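Local coordinates for vesicular integral-membrane protein VIP36 (Canis lupus familiaris, PDB 2E6V), which acts as an intracellular, calcium-dependent lectin of the early secretory pathway that binds high-mannose glycans and helps transport and sort the glycoproteins carrying them, at residues R8-I13 / I53-P58. Sequence-based numbering, arbitrary orientation.
Sequences REHSLI and IWNHQP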
ATOM      1  N   ARG A   8      -6.735 -14.749   7.781  1.00 34.14           N
ATOM      2  CA  ARG A   8      -7.854 -14.653   6.862  1.00 33.64           C
ATOM      3  C   ARG A   8      -8.681 -13.387   7.005  1.00 32.32           C
ATOM      4  O   ARG A   8      -9.089 -12.797   6.012  1.00 31.87           O
ATOM      5  CB  ARG A   8      -8.763 -15.875   7.013  1.00 34.34           C
ATOM      6  CG  ARG A   8      -9.957 -15.896   6.056  1.00 38.64           C
ATOM      7  CD  ARG A   8      -9.484 -16.061   4.583  1.00 46.14           C
ATOM      8  NE  ARG A   8     -10.536 -15.763   3.601  1.00 50.76           N
ATOM      9  CZ  ARG A   8     -10.894 -14.535   3.212  1.00 52.42           C
ATOM     10  NH1 ARG A   8     -10.293 -13.453   3.717  1.00 51.69           N
ATOM     11  NH2 ARG A   8     -11.865 -14.388   2.313  1.00 53.20           N
ATOM     12  N   GLU A   9      -8.936 -12.981   8.242  1.00 31.02           N
ATOM     13  CA  GLU A   9      -9.757 -11.808   8.507  1.00 29.93           C
ATOM     14  C   GLU A   9      -9.113 -10.520   7.959  1.00 28.50           C
ATOM     15  O   GLU A   9      -9.802  -9.535   7.718  1.00 28.30           O
ATOM     16  CB  GLU A   9     -10.099 -11.705  10.006  1.00 30.26           C
ATOM     17  CG  GLU A   9      -8.915 -11.400  10.940  1.00 32.90           C
ATOM     18  CD  GLU A   9      -8.161 -12.635  11.461  1.00 37.67           C
ATOM     19  OE1 GLU A   9      -8.097 -13.697  10.777  1.00 39.25           O
ATOM     20  OE2 GLU A   9      -7.605 -12.529  12.581  1.00 39.53           O
ATOM     21  N   HIS A  10      -7.804 -10.543   7.748  1.00 26.88           N
ATOM     22  CA  HIS A  10      -7.120  -9.432   7.119  1.00 26.52           C
ATOM     23  C   HIS A  10      -6.650  -9.675   5.707  1.00 26.87           C
ATOM     24  O   HIS A  10      -5.721  -9.012   5.265  1.00 27.09           O
ATOM     25  CB  HIS A  10      -5.911  -9.041   7.936  1.00 25.66           C
ATOM     26  CG  HIS A  10      -6.252  -8.648   9.322  1.00 24.51           C
ATOM     27  ND1 HIS A  10      -7.271  -7.768   9.604  1.00 21.70           N
ATOM     28  CD2 HIS A  10      -5.724  -9.020  10.511  1.00 21.60           C
ATOM     29  CE1 HIS A  10      -7.366  -7.622  10.914  1.00 20.59           C
ATOM     30  NE2 HIS A  10      -6.429  -8.357  11.483  1.00 22.09           N
ATOM     31  N   SER A  11      -7.262 -10.615   5.001  1.00 27.10           N
ATOM     32  CA  SER A  11      -6.787 -10.961   3.674  1.00 27.54           C
ATOM     33  C   SER A  11      -7.901 -10.818   2.671  1.00 27.88           C
ATOM     34  O   SER A  11      -9.062 -11.098   2.952  1.00 27.46           O
ATOM     35  CB  SER A  11      -6.219 -12.382   3.639  1.00 27.49           C
ATOM     36  OG  SER A  11      -5.213 -12.549   4.617  1.00 28.53           O
ATOM     37  N   LEU A  12      -7.527 -10.347   1.495  1.00 28.79           N
ATOM     38  CA  LEU A  12      -8.453 -10.167   0.402  1.00 29.49           C
ATOM     39  C   LEU A  12      -8.078 -11.258  -0.581  1.00 31.13           C
ATOM     40  O   LEU A  12      -6.975 -11.262  -1.122  1.00 31.63           O
ATOM     41  CB  LEU A  12      -8.278  -8.777  -0.195  1.00 28.52           C
ATOM     42  CG  LEU A  12      -9.138  -8.386  -1.382  1.00 28.01           C
ATOM     43  CD1 LEU A  12     -10.616  -8.282  -0.989  1.00 25.93           C
ATOM     44  CD2 LEU A  12      -8.622  -7.077  -1.998  1.00 28.10           C
ATOM     45  N   ILE A  13      -8.983 -12.210  -0.752  1.00 32.98           N
ATOM     46  CA  ILE A  13      -8.741 -13.427  -1.508  1.00 34.68           C
ATOM     47  C   ILE A  13      -9.970 -13.754  -2.353  1.00 36.09           C
ATOM     48  O   ILE A  13     -11.092 -13.719  -1.861  1.00 35.60           O
ATOM     49  CB  ILE A  13      -8.445 -14.581  -0.551  1.00 34.77           C
ATOM     50  CG1 ILE A  13      -7.113 -14.328   0.147  1.00 35.56           C
ATOM     51  CG2 ILE A  13      -8.464 -15.950  -1.284  1.00 34.89           C
ATOM     52  CD1 ILE A  13      -6.719 -15.382   1.134  1.00 37.23           C
ATOM     53  N   ILE A  53     -10.513  -0.088  -1.656  1.00 13.20           N
ATOM     54  CA  ILE A  53     -11.058  -1.256  -1.001  1.00 13.21           C
ATOM     55  C   ILE A  53     -10.425  -1.255   0.382  1.00 13.11           C
ATOM     56  O   ILE A  53      -9.232  -0.995   0.517  1.00 12.85           O
ATOM     57  CB  ILE A  53     -10.758  -2.585  -1.815  1.00 13.11           C
ATOM     58  CG1 ILE A  53     -11.472  -3.794  -1.174  1.00 13.92           C
ATOM     59  CG2 ILE A  53      -9.263  -2.857  -1.897  1.00 11.20           C
ATOM     60  CD1 ILE A  53     -11.988  -4.853  -2.185  1.00 13.81           C
ATOM     61  N   TRP A  54     -11.211  -1.519   1.419  1.00 13.54           N
ATOM     62  CA  TRP A  54     -10.686  -1.334   2.768  1.00 13.69           C
ATOM     63  C   TRP A  54     -11.119  -2.416   3.691  1.00 14.79           C
ATOM     64  O   TRP A  54     -12.295  -2.747   3.722  1.00 15.03           O
ATOM     65  CB  TRP A  54     -11.165  -0.006   3.334  1.00 12.48           C
ATOM     66  CG  TRP A  54     -10.435   1.176   2.852  1.00 10.75           C
ATOM     67  CD1 TRP A  54     -10.789   2.008   1.818  1.00 11.19           C
ATOM     68  CD2 TRP A  54      -9.241   1.710   3.408  1.00  9.89           C
ATOM     69  NE1 TRP A  54      -9.875   3.031   1.701  1.00 11.58           N
ATOM     70  CE2 TRP A  54      -8.914   2.869   2.667  1.00 10.86           C
ATOM     71  CE3 TRP A  54      -8.411   1.325   4.472  1.00  8.49           C
ATOM     72  CZ2 TRP A  54      -7.790   3.635   2.949  1.00 11.06           C
ATOM     73  CZ3 TRP A  54      -7.308   2.071   4.753  1.00 10.07           C
ATOM     74  CH2 TRP A  54      -6.995   3.219   3.995  1.00 11.71           C
ATOM     75  N   ASN A  55     -10.157  -2.955   4.446  1.00 16.48           N
ATOM     76  CA  ASN A  55     -10.390  -4.024   5.421  1.00 17.55           C
ATOM     77  C   ASN A  55     -11.296  -3.469   6.528  1.00 19.29           C
ATOM     78  O   ASN A  55     -11.155  -2.309   6.958  1.00 18.07           O
ATOM     79  CB  ASN A  55      -9.045  -4.533   5.978  1.00 17.07           C
ATOM     80  CG  ASN A  55      -9.133  -5.898   6.670  1.00 17.13           C
ATOM     81  OD1 ASN A  55      -8.228  -6.288   7.428  1.00 14.17           O
ATOM     82  ND2 ASN A  55     -10.209  -6.638   6.400  1.00 17.58           N
ATOM     83  N   HIS A  56     -12.239  -4.294   6.969  1.00 21.44           N
ATOM     84  CA  HIS A  56     -13.298  -3.839   7.861  1.00 23.47           C
ATOM     85  C   HIS A  56     -12.883  -4.002   9.316  1.00 23.35           C
ATOM     86  O   HIS A  56     -13.388  -3.318  10.210  1.00 23.01           O
ATOM     87  CB  HIS A  56     -14.566  -4.640   7.575  1.00 24.84           C
ATOM     88  CG  HIS A  56     -15.744  -4.224   8.401  1.00 29.30           C
ATOM     89  ND1 HIS A  56     -16.812  -3.527   7.876  1.00 32.19           N
ATOM     90  CD2 HIS A  56     -16.021  -4.408   9.713  1.00 31.67           C
ATOM     91  CE1 HIS A  56     -17.695  -3.299   8.829  1.00 32.79           C
ATOM     92  NE2 HIS A  56     -17.238  -3.820   9.955  1.00 33.98           N
ATOM     93  N   GLN A  57     -11.943  -4.904   9.534  1.00 23.57           N
ATOM     94  CA  GLN A  57     -11.506  -5.247  10.867  1.00 24.52           C
ATOM     95  C   GLN A  57     -10.158  -4.624  11.111  1.00 23.46           C
ATOM     96  O   GLN A  57      -9.225  -4.847  10.325  1.00 23.81           O
ATOM     97  CB  GLN A  57     -11.366  -6.767  11.030  1.00 24.60           C
ATOM     98  CG  GLN A  57     -12.511  -7.580  10.399  1.00 30.50           C
ATOM     99  CD  GLN A  57     -13.735  -7.702  11.308  1.00 36.04           C
ATOM    100  OE1 GLN A  57     -13.672  -7.422  12.514  1.00 37.39           O
ATOM    101  NE2 GLN A  57     -14.851  -8.127  10.730  1.00 38.01           N
ATOM    102  N   PRO A  58     -10.030  -3.894  12.225  1.00 22.54           N
ATOM    103  CA  PRO A  58      -8.759  -3.294  12.581  1.00 22.29           C
ATOM    104  C   PRO A  58      -7.775  -4.368  13.006  1.00 22.57           C
ATOM    105  O   PRO A  58      -8.150  -5.338  13.658  1.00 22.41           O
ATOM    106  CB  PRO A  58      -9.098  -2.372  13.754  1.00 22.13           C
ATOM    107  CG  PRO A  58     -10.435  -2.819  14.262  1.00 22.29           C
ATOM    108  CD  PRO A  58     -11.098  -3.644  13.214  1.00 22.28           C
TER
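Asn55 grips the loop 8-13 with both ends of its side-chain amide, a clear case of one buried amide tying an irregular segment to strand 49-55. Its OD1 accepts a hydrogen bond of 2.8 Å from His10 ND1, while its ND2 donates one of 3.2 Å to Glu9 O; both bonds lie in the carbonyl plane of their acceptor, and ND2 has a further acceptor in Leu26 O. With CG anti to the backbone N (chi1 -163°), the amide extends across the gap to meet the imidazole edge-on, the two planes 89° apart. Two bonds to successive residues of the loop should hold the amide flat and fix its flip. Further round the same ring edge, His10 CE1 lies 3.4 Å from Gln57 O, and Glu9 CG covers one face of the ring. At the buried apolar end, Leu12 and Ile53 meet tip to tip, CD1 to CD1 at 3.9 Å. The partly exposed side is looser: Glu9 and Gln57 turn their polar ends away from the contact, and Gln57 CG comes no nearer than 4.3 Å to Glu9 O. In this β-sandwich, the protein's L-type lectin domain, the loop meets strand 217-227 of one sheet, Leu12 pairing through its backbone with Met223, and turns His10 and Leu12 to the segment 53-58, whose strand 49-55 lies in the other sheet between strands 27-31 and 204-211; Trp27 and Val40, one from each sheet, both touch the Leu12-Ile53 pair.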